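Local structure of solute-binding periplasmic protein of iron/siderophore ABC transporter (Yersinia pestis, 6B2Y) at residues D201-I206 with A356-K361; D241-A246 with K348-E353; I193-D198 with K361-S366. The protein probably binds chelated iron in the periplasm and hands it to the membrane components of an ABC transporter for import. All blocks are in the same frame, centred on the assembly; numbering follows the deposited sequence.

Contact 1. Residues D201-I206 with A356-K361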
loop_
_atom_site.group_PDB
_atom_site.type_symbol
_atom_site.label_atom_id
_atom_site.label_comp_id
_atom_site.label_asym_id
_atom_site.label_seq_id
_atom_site.Cartn_x
_atom_site.Cartn_y
_atom_site.Cartn_z
ATOM N N ASP A 201 -6.218 15.030 -7.588
ATOM C CA ASP A 201 -6.488 16.033 -8.626
ATOM C C ASP A 201 -5.357 17.056 -8.729
ATOM O O ASP A 201 -5.138 17.627 -9.804
ATOM C CB ASP A 201 -7.811 16.755 -8.359
ATOM C CG ASP A 201 -9.027 15.866 -8.586
ATOM O OD1 ASP A 201 -8.872 14.715 -9.060
ATOM O OD2 ASP A 201 -10.144 16.326 -8.264
ATOM N N LYS A 202 -4.637 17.302 -7.628
ATOM C CA LYS A 202 -3.434 18.135 -7.682
ATOM C C LYS A 202 -2.455 17.629 -8.723
ATOM O O LYS A 202 -1.738 18.421 -9.353
ATOM C CB LYS A 202 -2.734 18.162 -6.323
ATOM C CG LYS A 202 -3.464 18.921 -5.260
ATOM C CD LYS A 202 -2.785 18.731 -3.916
ATOM C CE LYS A 202 -3.549 19.448 -2.832
ATOM N NZ LYS A 202 -2.877 19.324 -1.518
ATOM N N VAL A 203 -2.391 16.314 -8.894
ATOM C CA VAL A 203 -1.507 15.689 -9.865
ATOM C C VAL A 203 -2.142 15.652 -11.244
ATOM O O VAL A 203 -1.513 16.037 -12.232
ATOM C CB VAL A 203 -1.131 14.266 -9.394
ATOM C CG1 VAL A 203 -0.410 13.503 -10.500
ATOM C CG2 VAL A 203 -0.276 14.327 -8.114
ATOM N N THR A 204 -3.397 15.184 -11.336
ATOM C CA THR A 204 -3.997 15.003 -12.653
ATOM C C THR A 204 -4.359 16.322 -13.315
ATOM O O THR A 204 -4.435 16.364 -14.550
ATOM C CB THR A 204 -5.241 14.100 -12.589
ATOM O OG1 THR A 204 -6.257 14.701 -11.776
ATOM C CG2 THR A 204 -4.851 12.723 -12.052
ATOM N N ASP A 205 -4.594 17.383 -12.535
ATOM C CA ASP A 205 -4.771 18.712 -13.125
ATOM C C ASP A 205 -3.658 18.999 -14.128
ATOM O O ASP A 205 -3.898 19.597 -15.186
ATOM C CB ASP A 205 -4.777 19.795 -12.034
ATOM C CG ASP A 205 -6.139 19.964 -11.327
ATOM O OD1 ASP A 205 -7.130 19.269 -11.639
ATOM O OD2 ASP A 205 -6.204 20.830 -10.427
ATOM N N ILE A 206 -2.438 18.565 -13.810
ATOM C CA ILE A 206 -1.276 18.743 -14.679
ATOM C C ILE A 206 -1.090 17.560 -15.624
ATOM O O ILE A 206 -0.882 17.742 -16.830
ATOM C CB ILE A 206 -0.005 18.972 -13.822
ATOM C CG1 ILE A 206 -0.055 20.343 -13.150
ATOM C CG2 ILE A 206 1.243 18.829 -14.680
ATOM C CD1 ILE A 206 1.043 20.579 -12.125
ATOM N N ALA A 356 6.827 21.767 -8.431
ATOM C CA ALA A 356 7.669 22.390 -7.413
ATOM C C ALA A 356 6.860 22.809 -6.190
ATOM O O ALA A 356 7.365 22.762 -5.064
ATOM C CB ALA A 356 8.406 23.590 -8.010
ATOM N N ASP A 357 5.603 23.193 -6.382
ATOM C CA ASP A 357 4.739 23.613 -5.289
ATOM C C ASP A 357 4.103 22.446 -4.537
ATOM O O ASP A 357 3.451 22.674 -3.512
ATOM C CB ASP A 357 3.644 24.537 -5.833
ATOM C CG ASP A 357 2.835 23.889 -6.960
ATOM O OD1 ASP A 357 1.588 23.839 -6.843
ATOM O OD2 ASP A 357 3.444 23.427 -7.958
ATOM N N LEU A 358 4.272 21.215 -5.013
ATOM C CA LEU A 358 3.633 20.042 -4.425
ATOM C C LEU A 358 4.596 19.367 -3.459
ATOM O O LEU A 358 5.726 19.048 -3.831
ATOM C CB LEU A 358 3.201 19.063 -5.521
ATOM C CG LEU A 358 2.573 17.726 -5.094
ATOM C CD1 LEU A 358 1.292 17.999 -4.369
ATOM C CD2 LEU A 358 2.346 16.821 -6.292
ATOM N N ASP A 359 4.136 19.132 -2.232
ATOM C CA ASP A 359 4.956 18.544 -1.171
ATOM C C ASP A 359 4.247 17.328 -0.580
ATOM O O ASP A 359 3.392 17.479 0.313
ATOM C CB ASP A 359 5.243 19.574 -0.084
ATOM C CG ASP A 359 6.093 19.018 1.047
ATOM O OD1 ASP A 359 6.451 17.818 1.020
ATOM O OD2 ASP A 359 6.413 19.802 1.970
ATOM N N PRO A 360 4.583 16.118 -1.038
ATOM C CA PRO A 360 3.983 14.912 -0.445
ATOM C C PRO A 360 4.167 14.815 1.058
ATOM O O PRO A 360 3.321 14.215 1.735
ATOM C CB PRO A 360 4.711 13.773 -1.163
ATOM C CG PRO A 360 5.136 14.366 -2.464
ATOM C CD PRO A 360 5.434 15.806 -2.197
ATOM N N LYS A 361 5.248 15.385 1.607
ATOM C CA LYS A 361 5.428 15.337 3.054
ATOM C C LYS A 361 4.325 16.107 3.768
ATOM O O LYS A 361 3.816 15.665 4.806
ATOM C CB LYS A 361 6.815 15.875 3.436
ATOM C CG LYS A 361 7.955 14.948 3.044
ATOM C CD LYS A 361 9.250 15.709 2.810
ATOM C CE LYS A 361 10.460 14.842 3.133
ATOM N NZ LYS A 361 11.140 15.267 4.393
#
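In the long helix 186-207 that joins the two lobes, K202 and V203 receive the side chain of L358, which comes from the non-helical run just ahead of helix 360-371. L358 divides its two methyls between them: CD2 lies 4.1 Å from V203 CG2, the two side chains crossing at about a right angle, while CD1 is 4.2 Å from K202 CD, so the lysine lends only the aliphatic part of its extended chain. Its ammonium end goes instead to N199 OD1. With L358 CG anti to the backbone N (chi1 177°), the isobutyl group reaches over to the helix. V203 and L358 also both touch Q344 of helix 340-350, so three parts of the fold meet here. L358 O takes a hydrogen bond from K348 NZ of that same helix. Past L358, D359 is the N-cap of helix 360-371; its OD1 accepts K361 N at 2.8 Å, a weak bond bent to 128°, and weakly also K362 N. A single long helix joining the two lobes is characteristic of the siderophore-type periplasmic binding proteins; here the lead-in to helix 360-371 packs on its C-terminal part.

Contact 2. Residues D241-A246 with K348-E353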
loop_
_atom_site.group_PDB
_atom_site.type_symbol
_atom_site.label_atom_id
_atom_site.label_comp_id
_atom_site.label_asym_id
_atom_site.label_seq_id
_atom_site.Cartn_x
_atom_site.Cartn_y
_atom_site.Cartn_z
ATOM N N ASP A 241 -0.975 1.671 -11.963
ATOM C CA ASP A 241 -1.986 2.724 -11.901
ATOM C C ASP A 241 -1.385 4.046 -11.432
ATOM O O ASP A 241 -1.790 5.123 -11.895
ATOM C CB ASP A 241 -3.127 2.307 -10.957
ATOM C CG ASP A 241 -4.097 1.329 -11.598
ATOM O OD1 ASP A 241 -3.899 0.975 -12.784
ATOM O OD2 ASP A 241 -5.070 0.926 -10.917
ATOM N N PHE A 242 -0.455 3.995 -10.473
ATOM C CA PHE A 242 0.143 5.237 -9.980
ATOM C C PHE A 242 1.038 5.866 -11.032
ATOM O O PHE A 242 1.089 7.098 -11.155
ATOM C CB PHE A 242 0.966 4.992 -8.712
ATOM C CG PHE A 242 0.254 4.182 -7.661
ATOM C CD1 PHE A 242 -1.129 4.192 -7.557
ATOM C CD2 PHE A 242 0.994 3.429 -6.749
ATOM C CE1 PHE A 242 -1.770 3.438 -6.578
ATOM C CE2 PHE A 242 0.362 2.684 -5.778
ATOM C CZ PHE A 242 -1.011 2.681 -5.700
ATOM N N ILE A 243 1.789 5.037 -11.755
ATOM C CA ILE A 243 2.597 5.545 -12.860
ATOM C C ILE A 243 1.719 6.278 -13.869
ATOM O O ILE A 243 2.020 7.416 -14.263
ATOM C CB ILE A 243 3.374 4.396 -13.517
ATOM C CG1 ILE A 243 4.429 3.877 -12.538
ATOM C CG2 ILE A 243 4.040 4.853 -14.819
ATOM C CD1 ILE A 243 5.098 2.595 -13.016
ATOM N N ASP A 244 0.617 5.638 -14.284
ATOM C CA ASP A 244 -0.326 6.241 -15.230
ATOM C C ASP A 244 -0.807 7.603 -14.739
ATOM O O ASP A 244 -0.733 8.600 -15.468
ATOM C CB ASP A 244 -1.539 5.320 -15.463
ATOM C CG ASP A 244 -1.180 3.987 -16.120
ATOM O OD1 ASP A 244 -0.021 3.777 -16.532
ATOM O OD2 ASP A 244 -2.079 3.118 -16.219
ATOM N N GLN A 245 -1.332 7.663 -13.508
ATOM C CA GLN A 245 -1.895 8.916 -13.017
ATOM C C GLN A 245 -0.832 9.991 -12.868
ATOM O O GLN A 245 -1.132 11.184 -12.992
ATOM C CB GLN A 245 -2.594 8.704 -11.671
ATOM C CG GLN A 245 -3.861 7.873 -11.764
ATOM C CD GLN A 245 -4.494 7.635 -10.398
ATOM O OE1 GLN A 245 -5.430 8.331 -10.012
ATOM N NE2 GLN A 245 -3.991 6.642 -9.672
ATOM N N ALA A 246 0.410 9.591 -12.594
ATOM C CA ALA A 246 1.493 10.547 -12.443
ATOM C C ALA A 246 2.083 10.948 -13.782
ATOM O O ALA A 246 3.084 11.669 -13.810
ATOM C CB ALA A 246 2.590 9.975 -11.531
ATOM N N LYS A 348 5.947 14.128 -8.806
ATOM C CA LYS A 348 6.987 15.115 -8.520
ATOM C C LYS A 348 8.341 14.662 -9.050
ATOM O O LYS A 348 9.151 15.492 -9.485
ATOM C CB LYS A 348 7.043 15.387 -7.016
ATOM C CG LYS A 348 7.780 16.666 -6.622
ATOM C CD LYS A 348 7.828 16.826 -5.118
ATOM C CE LYS A 348 8.711 17.995 -4.715
ATOM N NZ LYS A 348 8.058 19.307 -4.974
ATOM N N TRP A 349 8.630 13.356 -8.991
ATOM C CA TRP A 349 9.854 12.848 -9.604
ATOM C C TRP A 349 9.819 12.988 -11.121
ATOM O O TRP A 349 10.824 13.372 -11.734
ATOM C CB TRP A 349 10.081 11.384 -9.245
ATOM C CG TRP A 349 10.298 11.121 -7.796
ATOM C CD1 TRP A 349 10.806 11.980 -6.865
ATOM C CD2 TRP A 349 10.025 9.891 -7.107
ATOM N NE1 TRP A 349 10.857 11.362 -5.629
ATOM C CE2 TRP A 349 10.394 10.077 -5.757
ATOM C CE3 TRP A 349 9.507 8.655 -7.503
ATOM C CZ2 TRP A 349 10.250 9.075 -4.802
ATOM C CZ3 TRP A 349 9.372 7.657 -6.555
ATOM C CH2 TRP A 349 9.743 7.872 -5.221
ATOM N N PHE A 350 8.668 12.677 -11.744
ATOM C CA PHE A 350 8.596 12.645 -13.201
ATOM C C PHE A 350 8.676 14.045 -13.782
ATOM O O PHE A 350 9.240 14.244 -14.863
ATOM C CB PHE A 350 7.290 11.991 -13.684
ATOM C CG PHE A 350 7.100 10.547 -13.264
ATOM C CD1 PHE A 350 8.117 9.819 -12.651
ATOM C CD2 PHE A 350 5.878 9.917 -13.491
ATOM C CE1 PHE A 350 7.916 8.501 -12.263
ATOM C CE2 PHE A 350 5.669 8.595 -13.116
ATOM C CZ PHE A 350 6.688 7.887 -12.492
ATOM N N TYR A 351 8.059 15.018 -13.117
ATOM C CA TYR A 351 7.975 16.393 -13.610
ATOM C C TYR A 351 8.335 17.337 -12.474
ATOM O O TYR A 351 7.464 18.000 -11.898
ATOM C CB TYR A 351 6.578 16.681 -14.166
ATOM C CG TYR A 351 6.149 15.709 -15.244
ATOM C CD1 TYR A 351 6.543 15.882 -16.566
ATOM C CD2 TYR A 351 5.338 14.615 -14.945
ATOM C CE1 TYR A 351 6.167 14.999 -17.548
ATOM C CE2 TYR A 351 4.947 13.722 -15.934
ATOM C CZ TYR A 351 5.350 13.929 -17.243
ATOM O OH TYR A 351 4.978 13.059 -18.246
ATOM N N PRO A 352 9.626 17.414 -12.123
ATOM C CA PRO A 352 10.022 18.231 -10.960
ATOM C C PRO A 352 9.632 19.691 -11.088
ATOM O O PRO A 352 9.163 20.298 -10.118
ATOM C CB PRO A 352 11.550 18.065 -10.914
ATOM C CG PRO A 352 11.866 16.899 -11.791
ATOM C CD PRO A 352 10.776 16.818 -12.814
ATOM N N GLU A 353 9.808 20.268 -12.277
ATOM C CA GLU A 353 9.495 21.675 -12.492
ATOM C C GLU A 353 8.014 21.957 -12.264
ATOM O O GLU A 353 7.649 22.880 -11.526
ATOM C CB GLU A 353 9.916 22.071 -13.911
ATOM C CG GLU A 353 9.362 23.400 -14.388
ATOM C CD GLU A 353 10.435 24.303 -14.960
ATOM O OE1 GLU A 353 10.295 25.539 -14.838
ATOM O OE2 GLU A 353 11.416 23.776 -15.534
#
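F350 and Y351 turn two ring edges, rather than faces, toward the same carbonyl, A246 O. The two ring planes are steeply inclined, at about 74° to each other. F350 CD2 comes within 3.3 Å of A246 O, which lies near the plane of that ring, and Y351 CE2 stands 3.5 Å from the same oxygen, here in the plane of the tyrosine ring. These are C-H to oxygen approaches, and the buried oxygen has no hydrogen-bond partner; the slightly positive rims of the two rings probably offset part of that cost. The methyl of A246 takes up another position on F350: CB lies 3.7 Å from F350 CE2, well off the ring plane yet beyond its edge, so it meets the ring obliquely. One turn back, I243 O approaches F350 CE2 near the ring plane at 4.0 Å, and I243 CG2 lies 4.4 Å from F350 CE2 in looser apolar contact. F350 has CG beside its backbone N (chi1 -61°), which swings the ring out from the last turn of helix 340-350 toward A246. Helix 239-245 belongs to a beta-alpha-beta crossover of the C-terminal lobe, linking the neighbouring parallel strands 217-221 and 249-250. I243 rests on V218 and I220 of strand 217-221, and F350 reaches V218 as well, so both side chains pack on the sheet. Both segments are helix ends: A246 and Y351 are the first residues to leave helical conformation. Y351 carries its ring past A246 to G247, whose O is hydrogen-bonded to Y351 OH; that bond fixes the far end of the ring while the CE2 edge stays beside A246 O.

Contact 3. Residues I193-D198 with K361-S366; sequences INFYQD and KKTMDS
Two helical segments face each other here, 193-198 from the interlobe helix 186-207 and 361-366 from the first turns of helix 360-371, running roughly antiparallel. They stand apart, the closest CA atoms being F195 CA and S366 CA at 9.2 Å, and one large side chain bridges the space. F195 sets CG anti to its backbone N (chi1 169°), which sends the ring straight out to the other helix. Its CZ lies 3.6 Å from T363 O, and this carbonyl oxygen is in the plane of the ring, at its edge. CZ also meets T363 CG2 at 3.9 Å. Further round the rim, CE1 comes to 3.8 Å from S366 CB, an oblique approach. T363 OG1 turns to Q344 OE1 of helix 340-350, which leaves the methyl for the phenylalanine. On helix 360-371, K362 NZ pairs with D365 OD2 at 2.8 Å, a salt bridge made on the anti side of the carboxylate. No hydrogen bond joins the two segments: the hold is van der Waals, with a weakly polar ring edge set against a carbonyl, so it depends on shape more than on charge.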
loop_
_atom_site.group_PDB
_atom_site.type_symbol
_atom_site.label_atom_id
_atom_site.label_comp_id
_atom_site.label_asym_id
_atom_site.label_seq_id
_atom_site.Cartn_x
_atom_site.Cartn_y
_atom_site.Cartn_z
ATOM N N ILE A 193 -12.497 10.203 1.328
ATOM C CA ILE A 193 -12.670 10.177 -0.128
ATOM C C ILE A 193 -12.419 11.556 -0.715
ATOM O O ILE A 193 -11.725 11.704 -1.731
ATOM C CB ILE A 193 -14.072 9.658 -0.487
ATOM C CG1 ILE A 193 -14.137 8.144 -0.305
ATOM C CG2 ILE A 193 -14.482 10.077 -1.908
ATOM C CD1 ILE A 193 -15.568 7.655 -0.014
ATOM N N ASN A 194 -12.967 12.585 -0.072
ATOM C CA ASN A 194 -12.743 13.957 -0.512
ATOM C C ASN A 194 -11.273 14.350 -0.393
ATOM O O ASN A 194 -10.725 14.977 -1.301
ATOM C CB ASN A 194 -13.634 14.904 0.299
ATOM C CG ASN A 194 -15.071 14.906 -0.195
ATOM O OD1 ASN A 194 -15.318 14.565 -1.338
ATOM N ND2 ASN A 194 -16.016 15.285 0.659
ATOM N N PHE A 195 -10.615 13.990 0.722
ATOM C CA PHE A 195 -9.195 14.317 0.884
ATOM C C PHE A 195 -8.345 13.629 -0.173
ATOM O O PHE A 195 -7.426 14.223 -0.745
ATOM C CB PHE A 195 -8.734 13.921 2.293
ATOM C CG PHE A 195 -7.235 13.966 2.490
ATOM C CD1 PHE A 195 -6.607 15.151 2.858
ATOM C CD2 PHE A 195 -6.460 12.826 2.319
ATOM C CE1 PHE A 195 -5.215 15.194 3.053
ATOM C CE2 PHE A 195 -5.086 12.857 2.510
ATOM C CZ PHE A 195 -4.458 14.046 2.881
ATOM N N TYR A 196 -8.645 12.371 -0.454
ATOM C CA TYR A 196 -7.876 11.628 -1.443
ATOM C C TYR A 196 -8.080 12.201 -2.844
ATOM O O TYR A 196 -7.113 12.464 -3.569
ATOM C CB TYR A 196 -8.308 10.167 -1.379
ATOM C CG TYR A 196 -7.598 9.206 -2.296
ATOM C CD1 TYR A 196 -7.938 9.124 -3.657
ATOM C CD2 TYR A 196 -6.635 8.336 -1.802
ATOM C CE1 TYR A 196 -7.319 8.229 -4.494
ATOM C CE2 TYR A 196 -6.008 7.441 -2.630
ATOM C CZ TYR A 196 -6.355 7.384 -3.974
ATOM O OH TYR A 196 -5.742 6.490 -4.812
ATOM N N GLN A 197 -9.342 12.392 -3.245
ATOM C CA GLN A 197 -9.607 12.883 -4.591
ATOM C C GLN A 197 -9.001 14.266 -4.802
ATOM O O GLN A 197 -8.428 14.540 -5.861
ATOM C CB GLN A 197 -11.108 12.913 -4.865
ATOM C CG GLN A 197 -11.408 13.166 -6.338
ATOM C CD GLN A 197 -11.019 11.985 -7.219
ATOM O OE1 GLN A 197 -11.716 10.969 -7.251
ATOM N NE2 GLN A 197 -9.889 12.101 -7.910
ATOM N N ASP A 198 -9.104 15.138 -3.798
ATOM C CA ASP A 198 -8.472 16.455 -3.885
ATOM C C ASP A 198 -6.976 16.331 -4.113
ATOM O O ASP A 198 -6.400 17.047 -4.940
ATOM C CB ASP A 198 -8.740 17.253 -2.615
ATOM C CG ASP A 198 -10.126 17.852 -2.607
ATOM O OD1 ASP A 198 -10.806 17.720 -3.645
ATOM O OD2 ASP A 198 -10.526 18.447 -1.584
ATOM N N LYS A 361 5.248 15.385 1.607
ATOM C CA LYS A 361 5.428 15.337 3.054
ATOM C C LYS A 361 4.325 16.107 3.768
ATOM O O LYS A 361 3.816 15.665 4.806
ATOM C CB LYS A 361 6.815 15.875 3.436
ATOM C CG LYS A 361 7.955 14.948 3.044
ATOM C CD LYS A 361 9.250 15.709 2.810
ATOM C CE LYS A 361 10.460 14.842 3.133
ATOM N NZ LYS A 361 11.140 15.267 4.393
ATOM N N LYS A 362 3.929 17.260 3.230
ATOM C CA LYS A 362 2.808 17.970 3.831
ATOM C C LYS A 362 1.500 17.200 3.652
ATOM O O LYS A 362 0.654 17.184 4.555
ATOM C CB LYS A 362 2.701 19.382 3.253
ATOM C CG LYS A 362 1.541 20.202 3.820
ATOM C CD LYS A 362 1.447 20.148 5.357
ATOM C CE LYS A 362 2.708 20.674 6.055
ATOM N NZ LYS A 362 2.780 20.169 7.465
ATOM N N THR A 363 1.307 16.561 2.497
ATOM C CA THR A 363 0.118 15.728 2.329
ATOM C C THR A 363 0.049 14.659 3.408
ATOM O O THR A 363 -1.012 14.427 4.002
ATOM C CB THR A 363 0.116 15.081 0.948
ATOM O OG1 THR A 363 0.212 16.104 -0.047
ATOM C CG2 THR A 363 -1.161 14.277 0.730
ATOM N N MET A 364 1.184 14.012 3.684
ATOM C CA MET A 364 1.219 12.993 4.726
ATOM C C MET A 364 0.947 13.597 6.102
ATOM O O MET A 364 0.195 13.022 6.896
ATOM C CB MET A 364 2.564 12.272 4.686
ATOM C CG MET A 364 2.729 11.295 5.804
ATOM S SD MET A 364 4.419 10.764 5.874
ATOM C CE MET A 364 4.289 9.194 5.158
ATOM N N ASP A 365 1.504 14.783 6.383
ATOM C CA ASP A 365 1.174 15.486 7.622
ATOM C C ASP A 365 -0.328 15.700 7.763
ATOM O O ASP A 365 -0.896 15.508 8.848
ATOM C CB ASP A 365 1.895 16.837 7.672
ATOM C CG ASP A 365 3.329 16.718 8.140
ATOM O OD1 ASP A 365 3.700 15.654 8.672
ATOM O OD2 ASP A 365 4.089 17.690 7.970
ATOM N N SER A 366 -0.995 16.087 6.669
ATOM C CA SER A 366 -2.432 16.331 6.719
ATOM C C SER A 366 -3.206 15.035 6.918
ATOM O O SER A 366 -4.165 14.991 7.699
ATOM C CB SER A 366 -2.892 17.041 5.442
ATOM O OG SER A 366 -2.192 18.270 5.288
#

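How the contacts relate
Following the chain from the N terminus, through the first lobe and helix 168-182, helix 186-207 supplies 193-198 and then 201-206; 241-246 follows at the end of helix 239-245. The return partners come in reverse order: 348-353, 356-361 and 361-366. The three closures are therefore concentric and none crosses: contact 2 is innermost, contact 1 surrounds it and contact 3 surrounds both. Contacts 1 and 3 tie the interlobe helix to helix 360-371 and its lead-in, their second segments meeting at K361, whereas contact 2 joins the ends of helices 239-245 and 340-350 within the C-terminal lobe. Contacts 1 and 2 touch directly, V203 CG1 packing 3.5 Å from Q245 O; contacts 2 and 3 do not touch.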